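Local coordinates for protein beta-n-acetylhexosaminidase (Streptococcus pneumoniae, PDB 4AZI) that probably removes terminal beta-linked N-acetylglucosamine residues from glycans, as one of the tandem family 20 glycoside hydrolase catalytic modules of the pneumococcal exo-beta-D-N-acetylglucosaminidase StrH, at residues A[7-12]-A[305-310]; A[349-354]-A[397-402]; A[58-63]-A[156-161]; A[165-170]-A[218-223]. The protein carries 2 engineered substitutions. All blocks are in the same frame, centred on the assembly; numbering follows the deposited sequence.

Contact 1: A[7-12]-A[305-310]; sequences LAKNKV and PFNQLA
The ring of Phe306 reaches in between the side chains of Lys9 and Lys11, which touch it with their aliphatic carbons. The place is the seam of the (beta/alpha)8 barrel, where the first strand, 10-16, pairs in parallel with the last, 321-329; segment 305-310 is part of the loop leading into that last strand. Phe306 is the second residue of a type I turn from Pro305 to Gln308, and its CG stands anti to the backbone N (chi1 179°), which sends the ring straight across toward the other segment. There, CD of Lys9 meets the ring edge at CE2, 4.1 Å away, and the carbonyl O of Asn10 lies near the ring plane, 4.0 Å from CZ. Lys11 crosses the aromatic side chain at about a right angle, its CG 4.0 Å from CE1 of Phe306. Tyr356 stacks on the same ring.

Past that edge the two lysines part company. Lys11 bends at chi2 and chi3 and turns its ammonium back, so that NZ donates to O of Lys9 at 2.8 Å and also to O of Tyr356. Lys9 stays extended beyond CG and carries NZ to Thr321 OG1 at the start of strand 321-329. The same NZ donates to OD1 of Asn307 at 2.9 Å, approaching from above the carbonyl plane, 48° out of it.

Contact 2: A[349-354]-A[397-402]; sequences FADHNK and LNRNKQ
Arg399 lies extended from CG to NE along Ala350 and Asp351 at the end of helix 339-352, and this is where the contact is tight. Its CD packs 3.9 Å from CB of Ala350, with Leu37 of helix 24-37 touching both residues. With CG anti to the backbone N (chi1 -160°), the chain runs on to Asp351, whose OD1 takes both NE and NH2 of Arg399, each at 2.8 Å. This is a side-on grip on a single oxygen: NE comes nearly along the C-O axis, NH2 from the syn side, and both approach from the same face of the carboxylate. OD1 sits in the guanidinium plane, although the two flat groups are turned 27° apart. Two bonds to one atom, neither very straight, should still hold the guanidinium against rotation.

The helix being joined is the last of the (beta/alpha)8 barrel, and the loop 397-402 leads from helix 380-391 into the C-terminal helix 402-414; the contact therefore fastens the C-terminal helical region to the barrel. The other side, around exposed Asn400, is more open to solvent. Its backbone link is weak, Arg399 N to Lys354 O at 3.2 Å, beside an Asx turn in which OD1 of Asn398 accepts from N of Asn400. Lys354 lays CB 3.3 Å from OD1 of Asn400, then folds at chi4 so that NZ returns to O of Asp351, 3.0 Å away.

Contact 3: A[58-63]-A[156-161]; sequences MTITAN and MNFVKA
The CG2 methyl of Ile60 sits at the apolar centre, between CE1 of Phe158 at 3.6 Å and CB of Ala161 at 3.8 Å. With CG1 turned beside the backbone N of Ile60 (chi1 -64°), the CG2 branch stands anti to that N and points at the helix, while CD1 comes near the carbonyl group of Ala161. The side chains of Ile60 and Phe158 cross at about a right angle. The next residue of the strand to face the helix is Ala62, whose CB touches O of Asn157 at 3.6 Å. Small residues on both sides, Ala62 and Ala161, let the backbones come close: the strand and helix axes approach to 7.7 Å, running roughly antiparallel at 142°.

At the polar edge, Asn157 hands a hydrogen from ND2 to OD1 of Asn63 over 3.0 Å, in a fairly straight bond. The acceptor lies in the amide plane of Asn157, but the donor is tilted from that of Asn63, the two amides being twisted 44° apart. The ND2 end of Asn63 is taken by O of Glu154, near the start of the same helix.

Strand 60-62 is half of a two-stranded antiparallel hairpin with 65-67, separate from the barrel sheet. The hairpin lies against outer helix 153-170, with Tyr67 edge-to-face on Phe158, while helix 203-219 packs beside Met156, Val159 and Lys160.

Contact 4: A[165-170]-A[218-223]; sequences KYMDFF and KERGLQ
CG of Arg220 lies beside its backbone N (chi1 -72°) and the chain runs extended to NE, stretching across to helix 153-170; CG of Asp168 is also beside its own N (chi1 -68°), which swings the carboxylate over to meet it. NE of Arg220 donates to OD1 of Asp168 at 2.9 Å, from above the carboxylate plane though within the guanidinium plane. A water closes the pair from the other oxygen: it donates to OD2 of Asp168 at 2.6 Å and accepts from NH2 of Arg220. NH1 bonds to O of Met216, so every nitrogen of the guanidinium has a partner and its rotation should be well fixed.

Beneath the charges the contact is apolar. CB of Met167 lies 3.6 Å from CD of Arg220 and 4.0 Å from CD1 of Leu222, whose other methyl, CD2, reaches Phe170 at its CB, 4.3 Å away.

Gly221, with positive phi, is the C' residue of a Schellman motif ending helix 203-219, and the chain then enters strand 223-227. Two neighbouring outer helices of the (beta/alpha)8 barrel are thus tied together at this turn, beside the bicine site to which Glu219 belongs.

The four contacts fall in two groups around one (beta/alpha)8 barrel and its C-terminal helical region. Contacts 3 and 4 share helix 153-170 and touch through Ile60 and Lys165, their centres about 15 Å apart; that helix meets the 60-67 hairpin in contact 3 and the end of helix 203-219 in contact 4. Contacts 1 and 2, with centres about 13 Å apart, also touch, with Phe306 against Asn353 and Phe349, and join the barrel seam to the C-terminal helical region. The two groups are well separated, contacts 2 and 3 lying about 45 Å apart between centres. In sequence, contact 3 closes before contact 4 opens, both fall between the segments of contact 1, and contact 2 follows.

Contact 1: A[7-12]-A[305-310]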
loop_
_atom_site.group_PDB
_atom_site.type_symbol
_atom_site.label_atom_id
_atom_site.label_comp_id
_atom_site.label_asym_id
_atom_site.label_seq_id
_atom_site.Cartn_x
_atom_site.Cartn_y
_atom_site.Cartn_z
ATOM N N LEU A 7 13.679 -11.499 -9.872
ATOM C CA LEU A 7 12.719 -12.217 -9.037
ATOM C C LEU A 7 12.709 -11.709 -7.606
ATOM O O LEU A 7 11.715 -11.886 -6.888
ATOM C CB LEU A 7 12.976 -13.728 -9.059
ATOM C CG LEU A 7 12.477 -14.512 -10.276
ATOM C CD1 LEU A 7 12.989 -15.940 -10.213
ATOM C CD2 LEU A 7 10.954 -14.500 -10.388
ATOM N N ALA A 8 13.810 -11.079 -7.194
ATOM C CA ALA A 8 13.910 -10.536 -5.845
ATOM C C ALA A 8 13.244 -9.159 -5.708
ATOM O O ALA A 8 13.014 -8.692 -4.596
ATOM C CB ALA A 8 15.360 -10.488 -5.380
ATOM N N LYS A 9 12.932 -8.513 -6.829
ATOM C CA LYS A 9 12.197 -7.248 -6.773
ATOM C C LYS A 9 10.775 -7.461 -6.256
ATOM O O LYS A 9 10.185 -8.538 -6.455
ATOM C CB LYS A 9 12.176 -6.564 -8.139
ATOM C CG LYS A 9 13.493 -5.893 -8.488
ATOM C CD LYS A 9 13.307 -4.772 -9.491
ATOM C CE LYS A 9 14.528 -3.867 -9.500
ATOM N NZ LYS A 9 14.314 -2.656 -10.328
ATOM N N ASN A 10 10.233 -6.446 -5.584
ATOM C CA ASN A 10 8.844 -6.477 -5.127
ATOM C C ASN A 10 7.866 -6.340 -6.291
ATOM O O ASN A 10 8.047 -5.476 -7.144
ATOM C CB ASN A 10 8.583 -5.356 -4.111
ATOM C CG ASN A 10 9.275 -5.594 -2.790
ATOM O OD1 ASN A 10 10.384 -5.110 -2.564
ATOM N ND2 ASN A 10 8.614 -6.332 -1.895
ATOM N N LYS A 11 6.850 -7.205 -6.330
ATOM C CA LYS A 11 5.723 -7.061 -7.263
ATOM C C LYS A 11 4.452 -6.926 -6.440
ATOM O O LYS A 11 4.014 -7.873 -5.769
ATOM C CB LYS A 11 5.606 -8.251 -8.221
ATOM C CG LYS A 11 6.617 -8.267 -9.367
ATOM C CD LYS A 11 7.999 -8.758 -8.955
ATOM C CE LYS A 11 7.923 -10.078 -8.206
ATOM N NZ LYS A 11 9.273 -10.691 -8.052
ATOM N N VAL A 12 3.868 -5.738 -6.480
ATOM C CA VAL A 12 2.850 -5.380 -5.501
ATOM C C VAL A 12 1.523 -5.010 -6.170
ATOM O O VAL A 12 1.500 -4.313 -7.185
ATOM C CB VAL A 12 3.339 -4.234 -4.582
ATOM C CG1 VAL A 12 2.392 -4.031 -3.406
ATOM C CG2 VAL A 12 4.736 -4.531 -4.051
ATOM N N PRO A 305 7.325 0.693 -19.079
ATOM C CA PRO A 305 8.206 -0.363 -18.573
ATOM C C PRO A 305 8.126 -0.563 -17.054
ATOM O O PRO A 305 7.816 0.377 -16.306
ATOM C CB PRO A 305 9.599 0.101 -19.008
ATOM C CG PRO A 305 9.350 0.956 -20.211
ATOM C CD PRO A 305 8.066 1.679 -19.890
ATOM N N PHE A 306 8.382 -1.796 -16.620
ATOM C CA PHE A 306 8.281 -2.206 -15.212
ATOM C C PHE A 306 9.136 -1.310 -14.327
ATOM O O PHE A 306 8.732 -0.950 -13.221
ATOM C CB PHE A 306 8.735 -3.670 -15.072
ATOM C CG PHE A 306 8.701 -4.205 -13.661
ATOM C CD1 PHE A 306 7.552 -4.790 -13.155
ATOM C CD2 PHE A 306 9.840 -4.160 -12.854
ATOM C CE1 PHE A 306 7.526 -5.310 -11.862
ATOM C CE2 PHE A 306 9.818 -4.671 -11.562
ATOM C CZ PHE A 306 8.660 -5.252 -11.069
ATOM N N ASN A 307 10.317 -0.967 -14.819
ATOM C CA ASN A 307 11.251 -0.139 -14.072
ATOM C C ASN A 307 11.084 1.367 -14.299
ATOM O O ASN A 307 11.827 2.163 -13.714
ATOM C CB ASN A 307 12.701 -0.561 -14.375
ATOM C CG ASN A 307 13.091 -1.873 -13.700
ATOM O OD1 ASN A 307 12.602 -2.205 -12.619
ATOM N ND2 ASN A 307 13.992 -2.622 -14.338
ATOM N N GLN A 308 10.116 1.776 -15.123
ATOM C CA GLN A 308 10.019 3.201 -15.460
ATOM C C GLN A 308 9.323 4.038 -14.388
ATOM O O GLN A 308 8.144 3.866 -14.134
ATOM C CB GLN A 308 9.365 3.400 -16.821
ATOM C CG GLN A 308 9.228 4.855 -17.213
ATOM C CD GLN A 308 8.932 5.023 -18.684
ATOM O OE1 GLN A 308 9.754 4.681 -19.536
ATOM N NE2 GLN A 308 7.756 5.565 -18.992
ATOM N N LEU A 309 10.061 4.947 -13.757
ATOM C CA LEU A 309 9.455 5.860 -12.789
ATOM C C LEU A 309 8.690 6.950 -13.535
ATOM O O LEU A 309 9.082 7.343 -14.637
ATOM C CB LEU A 309 10.509 6.453 -11.850
ATOM C CG LEU A 309 11.103 5.453 -10.846
ATOM C CD1 LEU A 309 12.498 5.863 -10.422
ATOM C CD2 LEU A 309 10.207 5.285 -9.631
ATOM N N ALA A 310 7.586 7.409 -12.948
ATOM C CA ALA A 310 6.754 8.451 -13.562
ATOM C C ALA A 310 7.577 9.700 -13.846
ATOM O O ALA A 310 8.427 10.068 -13.044
ATOM C CB ALA A 310 5.571 8.784 -12.663
#

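Contact 2: A[349-354]-A[397-402]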
loop_
_atom_site.group_PDB
_atom_site.type_symbol
_atom_site.label_atom_id
_atom_site.label_comp_id
_atom_site.label_asym_id
_atom_site.label_seq_id
_atom_site.Cartn_x
_atom_site.Cartn_y
_atom_site.Cartn_z
ATOM N N PHE A 349 -0.359 -7.106 -16.189
ATOM C CA PHE A 349 0.926 -6.640 -15.631
ATOM C C PHE A 349 1.913 -7.807 -15.454
ATOM O O PHE A 349 3.090 -7.684 -15.785
ATOM C CB PHE A 349 0.693 -5.897 -14.307
ATOM C CG PHE A 349 1.869 -5.064 -13.838
ATOM C CD1 PHE A 349 2.616 -4.294 -14.733
ATOM C CD2 PHE A 349 2.202 -5.020 -12.484
ATOM C CE1 PHE A 349 3.688 -3.522 -14.287
ATOM C CE2 PHE A 349 3.271 -4.250 -12.034
ATOM C CZ PHE A 349 4.011 -3.497 -12.937
ATOM N N ALA A 350 1.425 -8.941 -14.951
ATOM C CA ALA A 350 2.265 -10.130 -14.802
ATOM C C ALA A 350 2.695 -10.680 -16.165
ATOM O O ALA A 350 3.867 -11.010 -16.360
ATOM C CB ALA A 350 1.552 -11.199 -13.986
ATOM N N ASP A 351 1.750 -10.756 -17.104
ATOM C CA ASP A 351 2.024 -11.295 -18.445
ATOM C C ASP A 351 3.015 -10.471 -19.260
ATOM O O ASP A 351 3.801 -11.026 -20.031
ATOM C CB ASP A 351 0.727 -11.501 -19.232
ATOM C CG ASP A 351 0.006 -12.774 -18.838
ATOM O OD1 ASP A 351 0.614 -13.619 -18.144
ATOM O OD2 ASP A 351 -1.168 -12.938 -19.218
ATOM N N HIS A 352 2.976 -9.155 -19.092
ATOM C CA HIS A 352 3.908 -8.267 -19.781
ATOM C C HIS A 352 5.284 -8.274 -19.172
ATOM O O HIS A 352 6.232 -7.776 -19.776
ATOM C CB HIS A 352 3.359 -6.843 -19.830
ATOM C CG HIS A 352 2.301 -6.633 -20.885
ATOM N ND1 HIS A 352 2.524 -6.866 -22.196
ATOM C CD2 HIS A 352 0.991 -6.175 -20.786
ATOM C CE1 HIS A 352 1.409 -6.584 -22.896
ATOM N NE2 HIS A 352 0.472 -6.162 -22.032
ATOM N N ASN A 353 5.410 -8.837 -17.970
ATOM C CA ASN A 353 6.674 -8.811 -17.222
ATOM C C ASN A 353 7.048 -10.173 -16.633
ATOM O O ASN A 353 7.359 -10.276 -15.439
ATOM C CB ASN A 353 6.591 -7.776 -16.099
ATOM C CG ASN A 353 6.559 -6.356 -16.617
ATOM O OD1 ASN A 353 7.563 -5.848 -17.104
ATOM N ND2 ASN A 353 5.413 -5.699 -16.484
ATOM N N LYS A 354 7.039 -11.206 -17.475
ATOM C CA LYS A 354 7.204 -12.595 -17.017
ATOM C C LYS A 354 8.550 -12.893 -16.342
ATOM O O LYS A 354 8.634 -13.802 -15.522
ATOM C CB LYS A 354 6.954 -13.577 -18.158
ATOM C CG LYS A 354 5.492 -13.707 -18.562
ATOM C CD LYS A 354 5.335 -14.756 -19.653
ATOM C CE LYS A 354 3.890 -14.890 -20.096
ATOM N NZ LYS A 354 3.508 -13.799 -21.036
ATOM N N LEU A 397 11.637 -20.502 -10.270
ATOM C CA LEU A 397 11.142 -20.316 -11.638
ATOM C C LEU A 397 10.245 -19.083 -11.789
ATOM O O LEU A 397 9.416 -18.794 -10.924
ATOM C CB LEU A 397 10.431 -21.584 -12.149
ATOM C CG LEU A 397 11.316 -22.841 -12.281
ATOM C CD1 LEU A 397 10.474 -24.095 -12.464
ATOM C CD2 LEU A 397 12.329 -22.705 -13.411
ATOM N N ASN A 398 10.442 -18.354 -12.885
ATOM C CA ASN A 398 9.626 -17.180 -13.185
ATOM C C ASN A 398 8.428 -17.564 -14.049
ATOM O O ASN A 398 8.284 -18.733 -14.426
ATOM C CB ASN A 398 10.461 -16.031 -13.792
ATOM C CG ASN A 398 11.028 -16.350 -15.173
ATOM O OD1 ASN A 398 10.411 -17.045 -15.979
ATOM N ND2 ASN A 398 12.206 -15.812 -15.456
ATOM N N ARG A 399 7.583 -16.585 -14.358
ATOM C CA ARG A 399 6.340 -16.815 -15.110
ATOM C C ARG A 399 6.547 -17.362 -16.552
ATOM O O ARG A 399 5.630 -17.926 -17.152
ATOM C CB ARG A 399 5.487 -15.538 -15.094
ATOM C CG ARG A 399 4.014 -15.749 -15.406
ATOM C CD ARG A 399 3.168 -14.517 -15.106
ATOM N NE ARG A 399 1.881 -14.587 -15.802
ATOM C CZ ARG A 399 0.827 -15.294 -15.390
ATOM N NH1 ARG A 399 0.879 -15.996 -14.266
ATOM N NH2 ARG A 399 -0.285 -15.305 -16.108
ATOM N N ASN A 400 7.752 -17.225 -17.093
ATOM C CA ASN A 400 8.078 -17.832 -18.388
ATOM C C ASN A 400 8.112 -19.357 -18.363
ATOM O O ASN A 400 8.016 -19.995 -19.411
ATOM C CB ASN A 400 9.419 -17.316 -18.904
ATOM C CG ASN A 400 9.334 -15.897 -19.412
ATOM O OD1 ASN A 400 8.536 -15.597 -20.294
ATOM N ND2 ASN A 400 10.159 -15.009 -18.852
ATOM N N LYS A 401 8.230 -19.929 -17.164
ATOM C CA LYS A 401 8.551 -21.350 -17.009
ATOM C C LYS A 401 7.492 -22.183 -16.274
ATOM O O LYS A 401 7.831 -23.085 -15.493
ATOM C CB LYS A 401 9.916 -21.503 -16.326
ATOM C CG LYS A 401 11.080 -20.919 -17.110
ATOM C CD LYS A 401 11.353 -21.701 -18.389
ATOM C CE LYS A 401 12.262 -20.925 -19.336
ATOM N NZ LYS A 401 13.660 -20.857 -18.832
ATOM N N GLN A 402 6.220 -21.901 -16.539
ATOM C CA GLN A 402 5.134 -22.658 -15.913
ATOM C C GLN A 402 5.126 -24.118 -16.363
ATOM O O GLN A 402 5.051 -25.022 -15.533
ATOM C CB GLN A 402 3.769 -22.011 -16.177
ATOM C CG GLN A 402 2.661 -22.535 -15.276
ATOM C CD GLN A 402 2.989 -22.401 -13.797
ATOM O OE1 GLN A 402 3.467 -21.359 -13.345
ATOM N NE2 GLN A 402 2.739 -23.458 -13.038
#

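Contact 3: A[58-63]-A[156-161]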
loop_
_atom_site.group_PDB
_atom_site.type_symbol
_atom_site.label_atom_id
_atom_site.label_comp_id
_atom_site.label_asym_id
_atom_site.label_seq_id
_atom_site.Cartn_x
_atom_site.Cartn_y
_atom_site.Cartn_z
ATOM N N MET A 58 -8.243 -0.450 21.604
ATOM C CA MET A 58 -8.052 0.833 20.939
ATOM C C MET A 58 -7.844 1.964 21.942
ATOM O O MET A 58 -8.108 3.125 21.634
ATOM C CB MET A 58 -9.244 1.137 20.016
ATOM C CG MET A 58 -9.293 0.284 18.761
ATOM S SD MET A 58 -7.885 0.544 17.661
ATOM C CE MET A 58 -8.284 2.103 16.884
ATOM N N THR A 59 -7.372 1.617 23.139
ATOM C CA THR A 59 -7.087 2.601 24.181
ATOM C C THR A 59 -5.936 3.493 23.727
ATOM O O THR A 59 -4.904 3.001 23.276
ATOM C CB THR A 59 -6.713 1.919 25.522
ATOM O OG1 THR A 59 -7.783 1.070 25.948
ATOM C CG2 THR A 59 -6.426 2.951 26.604
ATOM N N ILE A 60 -6.124 4.804 23.860
ATOM C CA ILE A 60 -5.118 5.781 23.455
ATOM C C ILE A 60 -4.749 6.678 24.627
ATOM O O ILE A 60 -5.624 7.185 25.331
ATOM C CB ILE A 60 -5.615 6.652 22.262
ATOM C CG1 ILE A 60 -5.850 5.811 20.997
ATOM C CG2 ILE A 60 -4.662 7.808 21.981
ATOM C CD1 ILE A 60 -4.645 5.047 20.490
ATOM N N THR A 61 -3.450 6.869 24.830
ATOM C CA THR A 61 -2.962 7.845 25.790
ATOM C C THR A 61 -2.212 8.958 25.067
ATOM O O THR A 61 -1.251 8.701 24.361
ATOM C CB THR A 61 -2.042 7.190 26.830
ATOM O OG1 THR A 61 -2.720 6.076 27.397
ATOM C CG2 THR A 61 -1.690 8.170 27.945
ATOM N N ALA A 62 -2.683 10.188 25.256
ATOM C CA ALA A 62 -2.098 11.383 24.656
ATOM C C ALA A 62 -2.669 12.608 25.355
ATOM O O ALA A 62 -3.777 12.564 25.897
ATOM C CB ALA A 62 -2.405 11.447 23.164
ATOM N N ASN A 63 -1.909 13.697 25.336
ATOM C CA ASN A 63 -2.372 14.982 25.853
ATOM C C ASN A 63 -2.669 14.950 27.348
ATOM O O ASN A 63 -3.545 15.674 27.820
ATOM C CB ASN A 63 -3.601 15.463 25.073
ATOM C CG ASN A 63 -3.308 15.679 23.603
ATOM O OD1 ASN A 63 -2.316 16.311 23.251
ATOM N ND2 ASN A 63 -4.174 15.165 22.740
ATOM N N MET A 156 -2.553 16.343 16.755
ATOM C CA MET A 156 -1.271 15.732 16.388
ATOM C C MET A 156 -0.807 14.703 17.423
ATOM O O MET A 156 -0.350 13.617 17.064
ATOM C CB MET A 156 -0.191 16.817 16.242
ATOM C CG MET A 156 -0.446 17.822 15.129
ATOM S SD MET A 156 0.288 17.324 13.564
ATOM C CE MET A 156 1.927 18.021 13.755
ATOM N N ASN A 157 -0.929 15.045 18.707
ATOM C CA ASN A 157 -0.557 14.104 19.761
ATOM C C ASN A 157 -1.444 12.877 19.709
ATOM O O ASN A 157 -0.965 11.750 19.848
ATOM C CB ASN A 157 -0.571 14.757 21.144
ATOM C CG ASN A 157 0.632 15.658 21.376
ATOM O OD1 ASN A 157 1.653 15.519 20.717
ATOM N ND2 ASN A 157 0.516 16.577 22.326
ATOM N N PHE A 158 -2.730 13.092 19.457
ATOM C CA PHE A 158 -3.661 11.972 19.345
ATOM C C PHE A 158 -3.362 11.056 18.161
ATOM O O PHE A 158 -3.248 9.840 18.326
ATOM C CB PHE A 158 -5.103 12.442 19.259
ATOM C CG PHE A 158 -6.080 11.317 19.310
ATOM C CD1 PHE A 158 -6.505 10.817 20.533
ATOM C CD2 PHE A 158 -6.540 10.726 18.139
ATOM C CE1 PHE A 158 -7.391 9.759 20.587
ATOM C CE2 PHE A 158 -7.424 9.668 18.185
ATOM C CZ PHE A 158 -7.850 9.184 19.413
ATOM N N VAL A 159 -3.257 11.639 16.973
ATOM C CA VAL A 159 -3.039 10.859 15.756
ATOM C C VAL A 159 -1.753 10.041 15.835
ATOM O O VAL A 159 -1.767 8.856 15.525
ATOM C CB VAL A 159 -3.087 11.744 14.497
ATOM C CG1 VAL A 159 -2.645 10.976 13.264
ATOM C CG2 VAL A 159 -4.507 12.259 14.300
ATOM N N LYS A 160 -0.662 10.671 16.277
ATOM C CA LYS A 160 0.612 9.985 16.462
ATOM C C LYS A 160 0.507 8.771 17.383
ATOM O O LYS A 160 1.102 7.727 17.107
ATOM C CB LYS A 160 1.675 10.936 17.013
ATOM C CG LYS A 160 2.189 11.948 16.008
ATOM C CD LYS A 160 3.381 12.688 16.580
ATOM C CE LYS A 160 3.233 14.188 16.421
ATOM N NZ LYS A 160 4.407 14.904 17.003
ATOM N N ALA A 161 -0.231 8.929 18.484
ATOM C CA ALA A 161 -0.451 7.840 19.424
ATOM C C ALA A 161 -1.246 6.721 18.758
ATOM O O ALA A 161 -0.888 5.551 18.897
ATOM C CB ALA A 161 -1.165 8.337 20.682
#

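Contact 4: A[165-170]-A[218-223]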
loop_
_atom_site.group_PDB
_atom_site.type_symbol
_atom_site.label_atom_id
_atom_site.label_comp_id
_atom_site.label_asym_id
_atom_site.label_seq_id
_atom_site.Cartn_x
_atom_site.Cartn_y
_atom_site.Cartn_z
ATOM N N LYS A 165 -0.144 2.753 17.921
ATOM C CA LYS A 165 -0.847 1.505 18.240
ATOM C C LYS A 165 -0.949 0.582 17.034
ATOM O O LYS A 165 -0.597 -0.590 17.140
ATOM C CB LYS A 165 -2.231 1.753 18.849
ATOM C CG LYS A 165 -2.197 2.279 20.275
ATOM C CD LYS A 165 -1.551 1.308 21.255
ATOM C CE LYS A 165 -1.366 1.997 22.599
ATOM N NZ LYS A 165 -0.710 1.145 23.633
ATOM N N TYR A 166 -1.403 1.103 15.890
ATOM C CA TYR A 166 -1.422 0.306 14.656
ATOM C C TYR A 166 -0.036 -0.255 14.334
ATOM O O TYR A 166 0.094 -1.431 14.003
ATOM C CB TYR A 166 -1.967 1.100 13.455
ATOM C CG TYR A 166 -3.458 1.370 13.484
ATOM C CD1 TYR A 166 -4.384 0.323 13.432
ATOM C CD2 TYR A 166 -3.946 2.676 13.539
ATOM C CE1 TYR A 166 -5.750 0.568 13.451
ATOM C CE2 TYR A 166 -5.312 2.933 13.556
ATOM C CZ TYR A 166 -6.209 1.872 13.512
ATOM O OH TYR A 166 -7.561 2.113 13.522
ATOM N N MET A 167 0.995 0.582 14.442
ATOM C CA MET A 167 2.366 0.134 14.198
ATOM C C MET A 167 2.777 -0.968 15.195
ATOM O O MET A 167 3.486 -1.915 14.824
ATOM C CB MET A 167 3.346 1.306 14.268
ATOM C CG MET A 167 3.330 2.258 13.090
ATOM S SD MET A 167 4.575 3.530 13.406
ATOM C CE MET A 167 4.614 4.421 11.844
ATOM N N ASP A 168 2.304 -0.847 16.443
ATOM C CA ASP A 168 2.491 -1.876 17.467
ATOM C C ASP A 168 1.932 -3.239 17.022
ATOM O O ASP A 168 2.606 -4.264 17.173
ATOM C CB ASP A 168 1.943 -1.417 18.844
ATOM C CG ASP A 168 2.774 -0.266 19.461
ATOM O OD1 ASP A 168 3.930 -0.097 19.056
ATOM O OD2 ASP A 168 2.287 0.476 20.349
ATOM N N PHE A 169 0.732 -3.250 16.442
ATOM C CA PHE A 169 0.146 -4.509 15.941
ATOM C C PHE A 169 0.927 -5.113 14.756
ATOM O O PHE A 169 1.160 -6.320 14.725
ATOM C CB PHE A 169 -1.340 -4.331 15.600
ATOM C CG PHE A 169 -1.917 -5.453 14.776
ATOM C CD1 PHE A 169 -2.379 -6.619 15.386
ATOM C CD2 PHE A 169 -1.996 -5.344 13.387
ATOM C CE1 PHE A 169 -2.908 -7.653 14.626
ATOM C CE2 PHE A 169 -2.524 -6.381 12.618
ATOM C CZ PHE A 169 -2.970 -7.537 13.241
ATOM N N PHE A 170 1.341 -4.275 13.804
ATOM C CA PHE A 170 2.076 -4.747 12.624
ATOM C C PHE A 170 3.544 -5.097 12.885
ATOM O O PHE A 170 4.110 -5.897 12.147
ATOM C CB PHE A 170 1.961 -3.756 11.448
ATOM C CG PHE A 170 0.574 -3.641 10.894
ATOM C CD1 PHE A 170 -0.032 -4.724 10.279
ATOM C CD2 PHE A 170 -0.135 -2.445 10.998
ATOM C CE1 PHE A 170 -1.321 -4.624 9.774
ATOM C CE2 PHE A 170 -1.425 -2.338 10.500
ATOM C CZ PHE A 170 -2.020 -3.430 9.888
ATOM N N LYS A 218 10.685 2.932 12.356
ATOM C CA LYS A 218 11.977 2.283 12.537
ATOM C C LYS A 218 12.206 1.719 13.937
ATOM O O LYS A 218 12.824 0.658 14.081
ATOM C CB LYS A 218 13.126 3.241 12.159
ATOM C CG LYS A 218 13.275 3.463 10.652
ATOM C CD LYS A 218 14.448 4.374 10.301
ATOM C CE LYS A 218 14.115 5.854 10.443
ATOM N NZ LYS A 218 15.288 6.704 10.061
ATOM N N GLU A 219 11.719 2.422 14.961
ATOM C CA GLU A 219 11.918 1.993 16.349
ATOM C C GLU A 219 11.046 0.790 16.708
ATOM O O GLU A 219 11.283 0.119 17.716
ATOM C CB GLU A 219 11.715 3.153 17.341
ATOM C CG GLU A 219 10.278 3.622 17.493
ATOM C CD GLU A 219 10.089 4.636 18.611
ATOM O OE1 GLU A 219 10.790 4.535 19.641
ATOM O OE2 GLU A 219 9.231 5.536 18.463
ATOM N N ARG A 220 10.047 0.528 15.874
ATOM C CA ARG A 220 9.225 -0.676 15.977
ATOM C C ARG A 220 9.644 -1.743 14.954
ATOM O O ARG A 220 8.956 -2.748 14.780
ATOM C CB ARG A 220 7.743 -0.311 15.857
ATOM C CG ARG A 220 7.193 0.414 17.083
ATOM C CD ARG A 220 5.965 1.233 16.723
ATOM N NE ARG A 220 5.451 2.035 17.837
ATOM C CZ ARG A 220 5.857 3.268 18.135
ATOM N NH1 ARG A 220 6.806 3.858 17.422
ATOM N NH2 ARG A 220 5.320 3.919 19.163
ATOM N N GLY A 221 10.776 -1.531 14.286
ATOM C CA GLY A 221 11.333 -2.561 13.391
ATOM C C GLY A 221 10.574 -2.660 12.080
ATOM O O GLY A 221 10.605 -3.686 11.406
ATOM N N LEU A 222 9.890 -1.581 11.721
ATOM C CA LEU A 222 9.152 -1.518 10.467
ATOM C C LEU A 222 9.906 -0.583 9.500
ATOM O O LEU A 222 10.401 0.473 9.911
ATOM C CB LEU A 222 7.729 -1.027 10.722
ATOM C CG LEU A 222 6.718 -1.967 11.409
ATOM C CD1 LEU A 222 5.651 -1.173 12.151
ATOM C CD2 LEU A 222 6.061 -2.910 10.416
ATOM N N GLN A 223 10.046 -0.996 8.242
ATOM C CA GLN A 223 10.613 -0.124 7.200
ATOM C C GLN A 223 9.589 0.949 6.828
ATOM O O GLN A 223 8.487 0.604 6.376
ATOM C CB GLN A 223 10.988 -0.944 5.953
ATOM C CG GLN A 223 11.328 -0.117 4.713
ATOM C CD GLN A 223 12.549 0.771 4.912
ATOM O OE1 GLN A 223 12.477 2.007 4.791
ATOM N NE2 GLN A 223 13.676 0.150 5.213
HETATM O O HOH W 1 2.969 2.922 20.631
#